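Local coordinates for protein diphthine synthase (PDB 3I4T) that probably transfers methyl groups from S-adenosylmethionine to a modified histidine of elongation factor 2 during diphthamide synthesis, at residues E53-I58 with L184-K189; D105-T110 with D114-C119; M209-C214 with Y260-P265. All blocks are in the same frame, centred on the assembly; numbering follows the deposited sequence.

Contact 1: residues E53-I58 with L184-K189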
ATOM      1  N   GLU A  53      -0.426  19.599   3.903  1.00 59.60           N
ATOM      2  CA  GLU A  53       0.333  19.140   5.052  1.00 60.61           C
ATOM      3  C   GLU A  53       1.802  19.536   4.834  1.00 61.12           C
ATOM      4  O   GLU A  53       2.364  19.266   3.784  1.00 60.94           O
ATOM      5  CB  GLU A  53       0.190  17.625   5.154  1.00 60.62           C
ATOM      6  CG  GLU A  53       0.873  16.991   6.335  1.00 61.53           C
ATOM      7  CD  GLU A  53       0.994  15.486   6.187  1.00 62.99           C
ATOM      8  OE1 GLU A  53       1.395  15.001   5.097  1.00 62.43           O
ATOM      9  OE2 GLU A  53       0.696  14.791   7.180  1.00 64.65           O
ATOM     10  N   HIS A  54       2.414  20.191   5.820  1.00 62.07           N
ATOM     11  CA  HIS A  54       3.796  20.677   5.685  1.00 62.85           C
ATOM     12  C   HIS A  54       4.759  19.574   5.232  1.00 62.97           C
ATOM     13  O   HIS A  54       5.736  19.843   4.519  1.00 62.87           O
ATOM     14  CB  HIS A  54       4.287  21.298   6.996  1.00 63.20           C
ATOM     15  CG  HIS A  54       4.605  20.291   8.053  1.00 64.56           C
ATOM     16  ND1 HIS A  54       3.645  19.764   8.888  1.00 65.93           N
ATOM     17  CD2 HIS A  54       5.773  19.693   8.392  1.00 66.03           C
ATOM     18  CE1 HIS A  54       4.208  18.893   9.707  1.00 66.69           C
ATOM     19  NE2 HIS A  54       5.498  18.830   9.425  1.00 67.21           N
ATOM     20  N   TYR A  55       4.460  18.341   5.650  1.00 63.19           N
ATOM     21  CA  TYR A  55       5.228  17.150   5.277  1.00 63.43           C
ATOM     22  C   TYR A  55       5.402  17.031   3.766  1.00 63.34           C
ATOM     23  O   TYR A  55       6.278  16.293   3.294  1.00 63.39           O
ATOM     24  CB  TYR A  55       4.561  15.880   5.817  1.00 63.50           C
ATOM     25  CG  TYR A  55       4.733  15.659   7.305  1.00 64.41           C
ATOM     26  CD1 TYR A  55       5.985  15.372   7.851  1.00 65.21           C
ATOM     27  CD2 TYR A  55       3.641  15.719   8.169  1.00 65.22           C
ATOM     28  CE1 TYR A  55       6.142  15.164   9.224  1.00 65.70           C
ATOM     29  CE2 TYR A  55       3.788  15.508   9.544  1.00 65.61           C
ATOM     30  CZ  TYR A  55       5.040  15.234  10.061  1.00 65.73           C
ATOM     31  OH  TYR A  55       5.191  15.027  11.414  1.00 65.78           O
ATOM     32  N   THR A  56       4.569  17.770   3.026  1.00 63.15           N
ATOM     33  CA  THR A  56       4.568  17.773   1.556  1.00 62.77           C
ATOM     34  C   THR A  56       5.752  18.515   0.931  1.00 62.57           C
ATOM     35  O   THR A  56       6.012  18.366  -0.265  1.00 62.72           O
ATOM     36  CB  THR A  56       3.237  18.318   0.967  1.00 62.87           C
ATOM     37  OG1 THR A  56       2.981  19.635   1.474  1.00 62.69           O
ATOM     38  CG2 THR A  56       2.060  17.395   1.315  1.00 63.13           C
ATOM     39  N   ALA A  57       6.465  19.302   1.734  1.00 62.35           N
ATOM     40  CA  ALA A  57       7.684  19.981   1.284  1.00 62.03           C
ATOM     41  C   ALA A  57       8.752  18.996   0.764  1.00 61.71           C
ATOM     42  O   ALA A  57       9.628  19.376  -0.025  1.00 61.89           O
ATOM     43  CB  ALA A  57       8.251  20.872   2.401  1.00 61.89           C
ATOM     44  N   ILE A  58       8.659  17.735   1.192  1.00 61.06           N
ATOM     45  CA  ILE A  58       9.571  16.678   0.735  1.00 60.46           C
ATOM     46  C   ILE A  58       9.395  16.296  -0.743  1.00 60.04           C
ATOM     47  O   ILE A  58      10.330  15.786  -1.365  1.00 60.14           O
ATOM     48  CB  ILE A  58       9.521  15.412   1.658  1.00 60.59           C
ATOM     49  CG1 ILE A  58      10.791  14.567   1.501  1.00 60.63           C
ATOM     50  CG2 ILE A  58       8.258  14.577   1.421  1.00 60.33           C
ATOM     51  CD1 ILE A  58      12.080  15.313   1.819  1.00 60.54           C
ATOM     52  N   LEU A 184      11.302   5.606   9.455  1.00 36.57           N
ATOM     53  CA  LEU A 184      12.261   6.425  10.214  1.00 38.03           C
ATOM     54  C   LEU A 184      11.622   7.749  10.642  1.00 39.22           C
ATOM     55  O   LEU A 184      10.621   8.175  10.070  1.00 39.42           O
ATOM     56  CB  LEU A 184      13.549   6.669   9.404  1.00 37.52           C
ATOM     57  CG  LEU A 184      14.240   5.470   8.736  1.00 37.12           C
ATOM     58  CD1 LEU A 184      15.588   5.870   8.113  1.00 36.03           C
ATOM     59  CD2 LEU A 184      14.427   4.315   9.694  1.00 34.81           C
ATOM     60  N   ASP A 185      12.209   8.383  11.646  1.00 40.86           N
ATOM     61  CA  ASP A 185      11.609   9.529  12.312  1.00 42.82           C
ATOM     62  C   ASP A 185      11.724  10.807  11.492  1.00 44.51           C
ATOM     63  O   ASP A 185      12.590  10.931  10.620  1.00 44.55           O
ATOM     64  CB  ASP A 185      12.269   9.714  13.685  1.00 42.53           C
ATOM     65  CG  ASP A 185      11.413  10.504  14.658  1.00 42.40           C
ATOM     66  OD1 ASP A 185      10.241  10.814  14.355  1.00 40.57           O
ATOM     67  OD2 ASP A 185      11.932  10.814  15.747  1.00 43.88           O
ATOM     68  N   ILE A 186      10.820  11.741  11.766  1.00 46.99           N
ATOM     69  CA  ILE A 186      10.818  13.068  11.144  1.00 49.57           C
ATOM     70  C   ILE A 186      10.481  14.095  12.224  1.00 51.19           C
ATOM     71  O   ILE A 186       9.337  14.166  12.687  1.00 51.58           O
ATOM     72  CB  ILE A 186       9.776  13.178   9.988  1.00 49.55           C
ATOM     73  CG1 ILE A 186      10.049  12.137   8.889  1.00 50.27           C
ATOM     74  CG2 ILE A 186       9.784  14.580   9.394  1.00 49.99           C
ATOM     75  CD1 ILE A 186       8.895  11.951   7.888  1.00 51.13           C
ATOM     76  N   LYS A 187      11.477  14.878  12.635  1.00 53.23           N
ATOM     77  CA  LYS A 187      11.283  15.894  13.675  1.00 55.18           C
ATOM     78  C   LYS A 187      11.038  17.293  13.105  1.00 56.50           C
ATOM     79  O   LYS A 187      11.695  17.706  12.152  1.00 56.74           O
ATOM     80  CB  LYS A 187      12.485  15.917  14.635  1.00 55.05           C
ATOM     81  N   VAL A 188      10.074  18.007  13.685  1.00 58.50           N
ATOM     82  CA  VAL A 188       9.963  19.466  13.510  1.00 60.12           C
ATOM     83  C   VAL A 188       9.746  20.180  14.860  1.00 61.10           C
ATOM     84  O   VAL A 188       8.763  19.904  15.571  1.00 61.34           O
ATOM     85  CB  VAL A 188       8.911  19.890  12.417  1.00 60.30           C
ATOM     86  CG1 VAL A 188       7.495  19.393  12.753  1.00 60.62           C
ATOM     87  CG2 VAL A 188       8.937  21.420  12.177  1.00 60.20           C
ATOM     88  N   LYS A 189      10.696  21.071  15.191  1.00 62.13           N
ATOM     89  CA  LYS A 189      10.723  21.904  16.419  1.00 62.60           C
ATOM     90  C   LYS A 189      12.169  22.207  16.862  1.00 63.05           C
ATOM     91  O   LYS A 189      13.066  21.373  16.674  1.00 63.04           O
ATOM     92  CB  LYS A 189       9.968  21.239  17.580  1.00 62.71           C
TER
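Y55 and I186, with H54 and V188 beside them, make a small van der Waals bridge, with no hydrogen bond across it, between a 3-10 turn and the end of a strand. Y55 CB does not touch I186. At chi1 -75°, CG lies anti to the carbonyl carbon, beside the backbone N, and against one face of the H54 imidazole, offset toward its rim. One long edge of the ring then faces the strand: CD1 is 4.2 Å from I186 CG2, and CE1 comes to 3.7 Å from the same methyl, which lies near the ring plane. CZ and OH run on past it, leaving Y55 OH 5.0 Å from I186 CG2. Across the ring, CD2 has E53 CG in plane at its edge. H54 covers one face, its NE2 3.5 Å above the centre of the Y55 ring and its imidazole tilted by about 33°. H54 NE2 also meets V188 CG1 at 3.9 Å, the two side chains approaching from opposite directions. I186 presents the methyl because CG2, not CG1, is anti to its backbone N. The contact lies near the surface between the two lobes of the tetrapyrrole-methylase fold: segment 53-58 lies between strand 49-52 of the parallel sheet and helix 63-70, while I186, next to the last residue of strand 180-187 of the mixed sheet, packs on Y208 of strand 207-208.

Contact 2: residues D105-T110 with D114-C119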
ATOM      1  N   ASP A 105      -0.286   8.182   0.602  1.00 49.37           N
ATOM      2  CA  ASP A 105      -1.684   7.743   0.722  1.00 50.46           C
ATOM      3  C   ASP A 105      -2.218   8.185   2.091  1.00 50.87           C
ATOM      4  O   ASP A 105      -1.485   8.223   3.077  1.00 50.74           O
ATOM      5  CB  ASP A 105      -1.783   6.218   0.570  1.00 50.47           C
ATOM      6  CG  ASP A 105      -3.222   5.700   0.611  1.00 51.83           C
ATOM      7  OD1 ASP A 105      -4.078   6.257  -0.115  1.00 52.49           O
ATOM      8  OD2 ASP A 105      -3.487   4.712   1.356  1.00 51.74           O
ATOM      9  N   VAL A 106      -3.493   8.537   2.128  1.00 51.76           N
ATOM     10  CA  VAL A 106      -4.130   9.007   3.344  1.00 52.89           C
ATOM     11  C   VAL A 106      -3.978   8.003   4.493  1.00 53.72           C
ATOM     12  O   VAL A 106      -3.526   8.354   5.592  1.00 53.13           O
ATOM     13  CB  VAL A 106      -5.621   9.253   3.091  1.00 52.68           C
ATOM     14  CG1 VAL A 106      -6.266   9.911   4.301  1.00 52.22           C
ATOM     15  CG2 VAL A 106      -5.802  10.088   1.843  1.00 52.70           C
ATOM     16  N   TYR A 107      -4.381   6.763   4.215  1.00 54.98           N
ATOM     17  CA  TYR A 107      -4.333   5.675   5.181  1.00 56.55           C
ATOM     18  C   TYR A 107      -2.939   5.087   5.222  1.00 58.09           C
ATOM     19  O   TYR A 107      -2.452   4.729   6.301  1.00 58.54           O
ATOM     20  CB  TYR A 107      -5.334   4.578   4.822  1.00 55.94           C
ATOM     21  CG  TYR A 107      -6.764   5.035   4.804  1.00 55.04           C
ATOM     22  CD1 TYR A 107      -7.388   5.475   5.969  1.00 54.39           C
ATOM     23  CD2 TYR A 107      -7.498   5.030   3.622  1.00 54.28           C
ATOM     24  CE1 TYR A 107      -8.707   5.894   5.957  1.00 53.83           C
ATOM     25  CE2 TYR A 107      -8.819   5.448   3.597  1.00 54.04           C
ATOM     26  CZ  TYR A 107      -9.420   5.879   4.767  1.00 54.35           C
ATOM     27  OH  TYR A 107     -10.743   6.291   4.752  1.00 55.63           O
ATOM     28  N   GLY A 108      -2.313   4.985   4.042  1.00 59.67           N
ATOM     29  CA  GLY A 108      -0.929   4.522   3.901  1.00 61.81           C
ATOM     30  C   GLY A 108       0.011   5.216   4.877  1.00 63.32           C
ATOM     31  O   GLY A 108       0.891   4.576   5.465  1.00 63.73           O
ATOM     32  N   ALA A 109      -0.195   6.520   5.063  1.00 64.61           N
ATOM     33  CA  ALA A 109       0.576   7.317   6.018  1.00 65.86           C
ATOM     34  C   ALA A 109       0.159   7.050   7.466  1.00 66.63           C
ATOM     35  O   ALA A 109       1.016   6.942   8.350  1.00 66.78           O
ATOM     36  CB  ALA A 109       0.453   8.798   5.691  1.00 65.82           C
ATOM     37  N   THR A 110      -1.155   6.952   7.696  1.00 67.55           N
ATOM     38  CA  THR A 110      -1.737   6.637   9.019  1.00 68.30           C
ATOM     39  C   THR A 110      -1.564   7.745  10.071  1.00 68.61           C
ATOM     40  O   THR A 110      -2.075   7.637  11.194  1.00 68.81           O
ATOM     41  CB  THR A 110      -1.226   5.268   9.580  1.00 68.38           C
ATOM     42  N   ASP A 114      -6.285  11.400  13.330  1.00 60.61           N
ATOM     43  CA  ASP A 114      -6.909  12.374  14.237  1.00 58.92           C
ATOM     44  C   ASP A 114      -7.863  13.310  13.494  1.00 57.55           C
ATOM     45  O   ASP A 114      -8.837  13.813  14.074  1.00 57.20           O
ATOM     46  CB  ASP A 114      -5.849  13.169  15.001  1.00 59.10           C
ATOM     47  N   ILE A 115      -7.580  13.514  12.206  1.00 55.67           N
ATOM     48  CA  ILE A 115      -8.403  14.326  11.318  1.00 54.01           C
ATOM     49  C   ILE A 115      -9.799  13.729  11.194  1.00 52.65           C
ATOM     50  O   ILE A 115     -10.794  14.426  11.375  1.00 52.17           O
ATOM     51  CB  ILE A 115      -7.786  14.442   9.902  1.00 54.21           C
ATOM     52  CG1 ILE A 115      -6.254  14.515   9.958  1.00 55.31           C
ATOM     53  CG2 ILE A 115      -8.386  15.630   9.146  1.00 54.36           C
ATOM     54  CD1 ILE A 115      -5.674  15.739  10.700  1.00 56.75           C
ATOM     55  N   PHE A 116      -9.857  12.434  10.889  1.00 51.15           N
ATOM     56  CA  PHE A 116     -11.117  11.718  10.759  1.00 50.06           C
ATOM     57  C   PHE A 116     -11.975  11.901  11.997  1.00 49.22           C
ATOM     58  O   PHE A 116     -13.155  12.224  11.885  1.00 49.12           O
ATOM     59  CB  PHE A 116     -10.890  10.220  10.483  1.00 50.06           C
ATOM     60  CG  PHE A 116     -10.282   9.936   9.140  1.00 49.85           C
ATOM     61  CD1 PHE A 116     -11.063   9.949   7.989  1.00 49.85           C
ATOM     62  CD2 PHE A 116      -8.922   9.653   9.024  1.00 50.13           C
ATOM     63  CE1 PHE A 116     -10.498   9.695   6.737  1.00 49.29           C
ATOM     64  CE2 PHE A 116      -8.346   9.396   7.775  1.00 49.96           C
ATOM     65  CZ  PHE A 116      -9.137   9.418   6.633  1.00 49.22           C
ATOM     66  N   VAL A 117     -11.368  11.700  13.165  1.00 48.28           N
ATOM     67  CA  VAL A 117     -12.045  11.865  14.448  1.00 47.78           C
ATOM     68  C   VAL A 117     -12.555  13.304  14.625  1.00 47.96           C
ATOM     69  O   VAL A 117     -13.725  13.515  14.959  1.00 47.93           O
ATOM     70  CB  VAL A 117     -11.130  11.439  15.626  1.00 47.64           C
ATOM     71  CG1 VAL A 117     -11.697  11.888  16.966  1.00 47.26           C
ATOM     72  CG2 VAL A 117     -10.922   9.932  15.624  1.00 47.02           C
ATOM     73  N   ARG A 118     -11.687  14.286  14.377  1.00 47.71           N
ATOM     74  CA  ARG A 118     -12.069  15.689  14.499  1.00 47.58           C
ATOM     75  C   ARG A 118     -13.234  16.053  13.583  1.00 46.95           C
ATOM     76  O   ARG A 118     -14.103  16.844  13.966  1.00 46.93           O
ATOM     77  CB  ARG A 118     -10.869  16.613  14.264  1.00 47.93           C
ATOM     78  CG  ARG A 118      -9.955  16.738  15.476  1.00 50.84           C
ATOM     79  CD  ARG A 118      -8.834  17.755  15.275  1.00 56.75           C
ATOM     80  NE  ARG A 118      -7.685  17.221  14.534  1.00 60.49           N
ATOM     81  CZ  ARG A 118      -6.589  16.698  15.088  1.00 63.20           C
ATOM     82  NH1 ARG A 118      -6.468  16.614  16.413  1.00 64.59           N
ATOM     83  NH2 ARG A 118      -5.605  16.252  14.312  1.00 63.80           N
ATOM     84  N   CYS A 119     -13.241  15.471  12.382  1.00 46.03           N
ATOM     85  CA  CYS A 119     -14.326  15.646  11.427  1.00 45.60           C
ATOM     86  C   CYS A 119     -15.636  15.055  11.917  1.00 45.47           C
ATOM     87  O   CYS A 119     -16.684  15.685  11.788  1.00 45.76           O
ATOM     88  CB  CYS A 119     -13.968  15.020  10.090  1.00 45.44           C
ATOM     89  SG  CYS A 119     -12.789  15.986   9.177  1.00 45.76           S
TER
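V106 and Y107 of the short helix 106-109 meet F116 of the next helix, 113-122, two consecutive helices joined by a short turn in the parallel-sheet lobe of the tetrapyrrole-methylase fold. D105 is the N-cap of the first helix, its OD2 accepting from G108 N at 2.9 Å; T110 then leaves helical geometry with positive phi (69°), and after a two-residue turn the chain enters the second. Three side chains make the contact, with no hydrogen bond across it. CG anti to the carbonyl carbon (chi1 -67°) carries the F116 ring back toward the first helix, far end foremost. V106 places CG1 anti to its backbone N, and this methyl touches the F116 ring at the edge, near the plane. The Y107 and F116 side chains cross at about a right angle, yet their rings are nearly parallel, the planes 8° apart. They are slid so far that the centroids stand 5.5 Å apart and little overlap remains. All three residues also rest on V128 of strand 126-129. N136 ND2 of the second subunit donates to D105 OD2, giving this oxygen a second bond, and its C140 packs on Y107. In related methylases the loop after the central strand, here 97-102, lines the S-adenosylmethionine cleft, which 105-110 probably borders. F116 CZ takes both closest approaches, 3.7 Å from V106 CG1 and 3.6 Å from Y107 CE1.

Contact 3: residues M209-C214 with Y260-P265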
ATOM      1  N   MET A 209      15.500  11.369   9.808  1.00 42.14           N
ATOM      2  CA  MET A 209      16.422  10.314  10.195  1.00 40.85           C
ATOM      3  C   MET A 209      16.930   9.613   8.954  1.00 39.87           C
ATOM      4  O   MET A 209      16.181   9.398   8.002  1.00 39.48           O
ATOM      5  CB  MET A 209      15.751   9.313  11.136  1.00 41.08           C
ATOM      6  CG  MET A 209      16.647   8.148  11.540  1.00 40.86           C
ATOM      7  SD  MET A 209      15.855   7.050  12.713  1.00 43.41           S
ATOM      8  CE  MET A 209      16.119   7.938  14.250  1.00 41.80           C
ATOM      9  N   THR A 210      18.210   9.265   8.982  1.00 39.15           N
ATOM     10  CA  THR A 210      18.851   8.517   7.908  1.00 38.46           C
ATOM     11  C   THR A 210      18.909   7.029   8.210  1.00 38.03           C
ATOM     12  O   THR A 210      18.856   6.598   9.362  1.00 38.04           O
ATOM     13  CB  THR A 210      20.308   8.992   7.694  1.00 38.72           C
ATOM     14  OG1 THR A 210      21.076   8.719   8.880  1.00 39.72           O
ATOM     15  CG2 THR A 210      20.359  10.484   7.383  1.00 37.17           C
ATOM     16  N   ILE A 211      19.038   6.244   7.149  1.00 37.74           N
ATOM     17  CA  ILE A 211      19.379   4.834   7.241  1.00 37.02           C
ATOM     18  C   ILE A 211      20.600   4.602   8.142  1.00 37.20           C
ATOM     19  O   ILE A 211      20.616   3.643   8.926  1.00 37.30           O
ATOM     20  CB  ILE A 211      19.625   4.280   5.824  1.00 37.07           C
ATOM     21  CG1 ILE A 211      18.281   4.038   5.130  1.00 37.26           C
ATOM     22  CG2 ILE A 211      20.485   3.012   5.844  1.00 36.29           C
ATOM     23  CD1 ILE A 211      18.349   4.050   3.608  1.00 38.22           C
ATOM     24  N   ASN A 212      21.605   5.481   8.016  1.00 37.16           N
ATOM     25  CA  ASN A 212      22.845   5.422   8.796  1.00 37.07           C
ATOM     26  C   ASN A 212      22.572   5.489  10.302  1.00 37.33           C
ATOM     27  O   ASN A 212      23.030   4.627  11.063  1.00 37.49           O
ATOM     28  CB  ASN A 212      23.812   6.552   8.388  1.00 36.87           C
ATOM     29  CG  ASN A 212      24.033   6.633   6.877  1.00 37.62           C
ATOM     30  OD1 ASN A 212      23.399   7.440   6.194  1.00 39.81           O
ATOM     31  ND2 ASN A 212      24.930   5.803   6.353  1.00 36.04           N
ATOM     32  N   GLN A 213      21.821   6.513  10.714  1.00 37.37           N
ATOM     33  CA  GLN A 213      21.425   6.704  12.111  1.00 37.55           C
ATOM     34  C   GLN A 213      20.480   5.607  12.579  1.00 37.69           C
ATOM     35  O   GLN A 213      20.461   5.265  13.761  1.00 38.04           O
ATOM     36  CB  GLN A 213      20.730   8.049  12.305  1.00 37.41           C
ATOM     37  CG  GLN A 213      21.590   9.249  12.053  1.00 38.04           C
ATOM     38  CD  GLN A 213      20.771  10.520  11.885  1.00 39.37           C
ATOM     39  OE1 GLN A 213      19.843  10.585  11.073  1.00 39.63           O
ATOM     40  NE2 GLN A 213      21.120  11.544  12.651  1.00 39.21           N
ATOM     41  N   CYS A 214      19.683   5.077  11.655  1.00 37.60           N
ATOM     42  CA  CYS A 214      18.783   3.969  11.951  1.00 37.51           C
ATOM     43  C   CYS A 214      19.564   2.700  12.278  1.00 37.02           C
ATOM     44  O   CYS A 214      19.320   2.067  13.298  1.00 36.84           O
ATOM     45  CB  CYS A 214      17.837   3.702  10.773  1.00 37.63           C
ATOM     46  SG  CYS A 214      16.855   2.178  10.992  1.00 39.38           S
ATOM     47  N   TYR A 260      27.304   3.966   4.268  1.00 42.22           N
ATOM     48  CA  TYR A 260      26.939   4.282   2.906  1.00 41.96           C
ATOM     49  C   TYR A 260      26.185   5.624   2.843  1.00 41.49           C
ATOM     50  O   TYR A 260      25.335   5.907   3.684  1.00 41.24           O
ATOM     51  CB  TYR A 260      26.103   3.139   2.326  1.00 42.05           C
ATOM     52  CG  TYR A 260      25.912   3.235   0.842  1.00 42.47           C
ATOM     53  CD1 TYR A 260      26.733   2.534  -0.029  1.00 43.68           C
ATOM     54  CD2 TYR A 260      24.907   4.032   0.307  1.00 42.85           C
ATOM     55  CE1 TYR A 260      26.560   2.631  -1.404  1.00 45.88           C
ATOM     56  CE2 TYR A 260      24.724   4.137  -1.048  1.00 45.22           C
ATOM     57  CZ  TYR A 260      25.550   3.439  -1.905  1.00 46.45           C
ATOM     58  OH  TYR A 260      25.348   3.552  -3.264  1.00 48.35           O
ATOM     59  N   ASP A 261      26.518   6.445   1.848  1.00 41.20           N
ATOM     60  CA  ASP A 261      25.852   7.725   1.630  1.00 41.27           C
ATOM     61  C   ASP A 261      24.624   7.536   0.744  1.00 40.75           C
ATOM     62  O   ASP A 261      24.754   7.241  -0.441  1.00 41.03           O
ATOM     63  CB  ASP A 261      26.835   8.721   0.991  1.00 41.87           C
ATOM     64  CG  ASP A 261      26.212  10.105   0.711  1.00 43.06           C
ATOM     65  OD1 ASP A 261      25.048  10.381   1.097  1.00 44.09           O
ATOM     66  OD2 ASP A 261      26.913  10.932   0.090  1.00 44.38           O
ATOM     67  N   PHE A 262      23.441   7.724   1.322  1.00 40.00           N
ATOM     68  CA  PHE A 262      22.174   7.492   0.628  1.00 39.22           C
ATOM     69  C   PHE A 262      21.552   8.763   0.040  1.00 39.71           C
ATOM     70  O   PHE A 262      20.531   8.694  -0.670  1.00 40.26           O
ATOM     71  CB  PHE A 262      21.169   6.802   1.565  1.00 38.91           C
ATOM     72  CG  PHE A 262      21.424   5.329   1.750  1.00 37.33           C
ATOM     73  CD1 PHE A 262      20.820   4.396   0.911  1.00 36.53           C
ATOM     74  CD2 PHE A 262      22.281   4.881   2.752  1.00 36.01           C
ATOM     75  CE1 PHE A 262      21.060   3.040   1.067  1.00 36.96           C
ATOM     76  CE2 PHE A 262      22.528   3.525   2.932  1.00 35.90           C
ATOM     77  CZ  PHE A 262      21.924   2.598   2.088  1.00 36.94           C
ATOM     78  N   GLY A 263      22.150   9.918   0.327  1.00 39.20           N
ATOM     79  CA  GLY A 263      21.631  11.184  -0.198  1.00 38.74           C
ATOM     80  C   GLY A 263      20.492  11.783   0.613  1.00 38.33           C
ATOM     81  O   GLY A 263      20.392  11.550   1.816  1.00 38.41           O
ATOM     82  N   ALA A 264      19.639  12.555  -0.055  1.00 37.87           N
ATOM     83  CA  ALA A 264      18.537  13.263   0.584  1.00 37.67           C
ATOM     84  C   ALA A 264      17.385  12.328   1.020  1.00 37.94           C
ATOM     85  O   ALA A 264      17.164  11.286   0.399  1.00 37.86           O
ATOM     86  CB  ALA A 264      18.022  14.331  -0.351  1.00 37.50           C
ATOM     87  N   PRO A 265      16.633  12.709   2.074  1.00 37.98           N
ATOM     88  CA  PRO A 265      15.472  11.921   2.508  1.00 38.13           C
ATOM     89  C   PRO A 265      14.417  11.884   1.391  1.00 38.34           C
ATOM     90  O   PRO A 265      14.544  12.649   0.431  1.00 38.65           O
ATOM     91  CB  PRO A 265      14.942  12.718   3.706  1.00 38.31           C
ATOM     92  CG  PRO A 265      15.383  14.136   3.450  1.00 38.36           C
ATOM     93  CD  PRO A 265      16.763  13.960   2.852  1.00 38.14           C
TER
HETATM   94  O   HOH W   1      23.012   9.033   4.241  1.00 40.30           O
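The capped N terminus of helix 211-225 is where I211 and N212 receive F262 and Y260 from the irregular loop 260-265. T210 and Q213 form a capping box: Q213 N donates to T210 OG1 at 3.0 Å, and T210 N returns a bond of 3.0 Å to Q213 OE1, lying in the plane of that carbonyl. Q213 OE1 takes a further bond from T210 OG1, so two donors of one residue grip it. The first turn thus fixed, its next two side chains meet the loop. I211 crosses F262 at about a right angle and lays CD1 over the ring, 3.7 Å from the centroid, a CH-pi contact close to the ring normal. Its other branch, CG2, reaches the rim of the same ring, 3.6 Å from F262 CE2. The opposite face of F262 is covered by Y260, whose CD2 sits 3.5 Å above the ring centre, so the phenylalanine is held between an isoleucine methyl and the phenol ring two residues earlier in the chain. N212 supplies the polar link. With chi1 -50° its amide swings to the loop, and ND2 donates to Y260 O at 2.7 Å in an almost straight bond (176°). The acceptor lies in the N212 amide plane, whereas the donor is tilted 26° from the Y260 carbonyl plane. ND2 also donates to L258 O, and a water joins N212 OD1 to F262 N. Within the loop, D261 OD1 accepts from G263 N at 3.0 Å, an Asx turn, and R241 holds the carbonyls of F262 and A264. This is structural packing of the mixed-sheet lobe: a capping-box helix start sealed against an Asx-turn loop that leads into strand 267-271.

From the N terminus, the chain first passes segment 53-58, after strand 49-52, and contact 1 closes only at 184-189, more than a hundred residues later. Contact 2 is nested inside that span: 105-110 and 114-119 close a very short loop within the parallel-sheet lobe, where the second subunit also touches. Contact 3 follows in series, its 209-214 and 260-265 both belonging to the mixed-sheet lobe. Contact 1 therefore bridges the two lobes, while the others each tie together parts of one. Contacts 1 and 3 adjoin through D185 O and M209 N and through L184 packing on C214; contacts 2 and 3 lie on opposite sides of the chain centre.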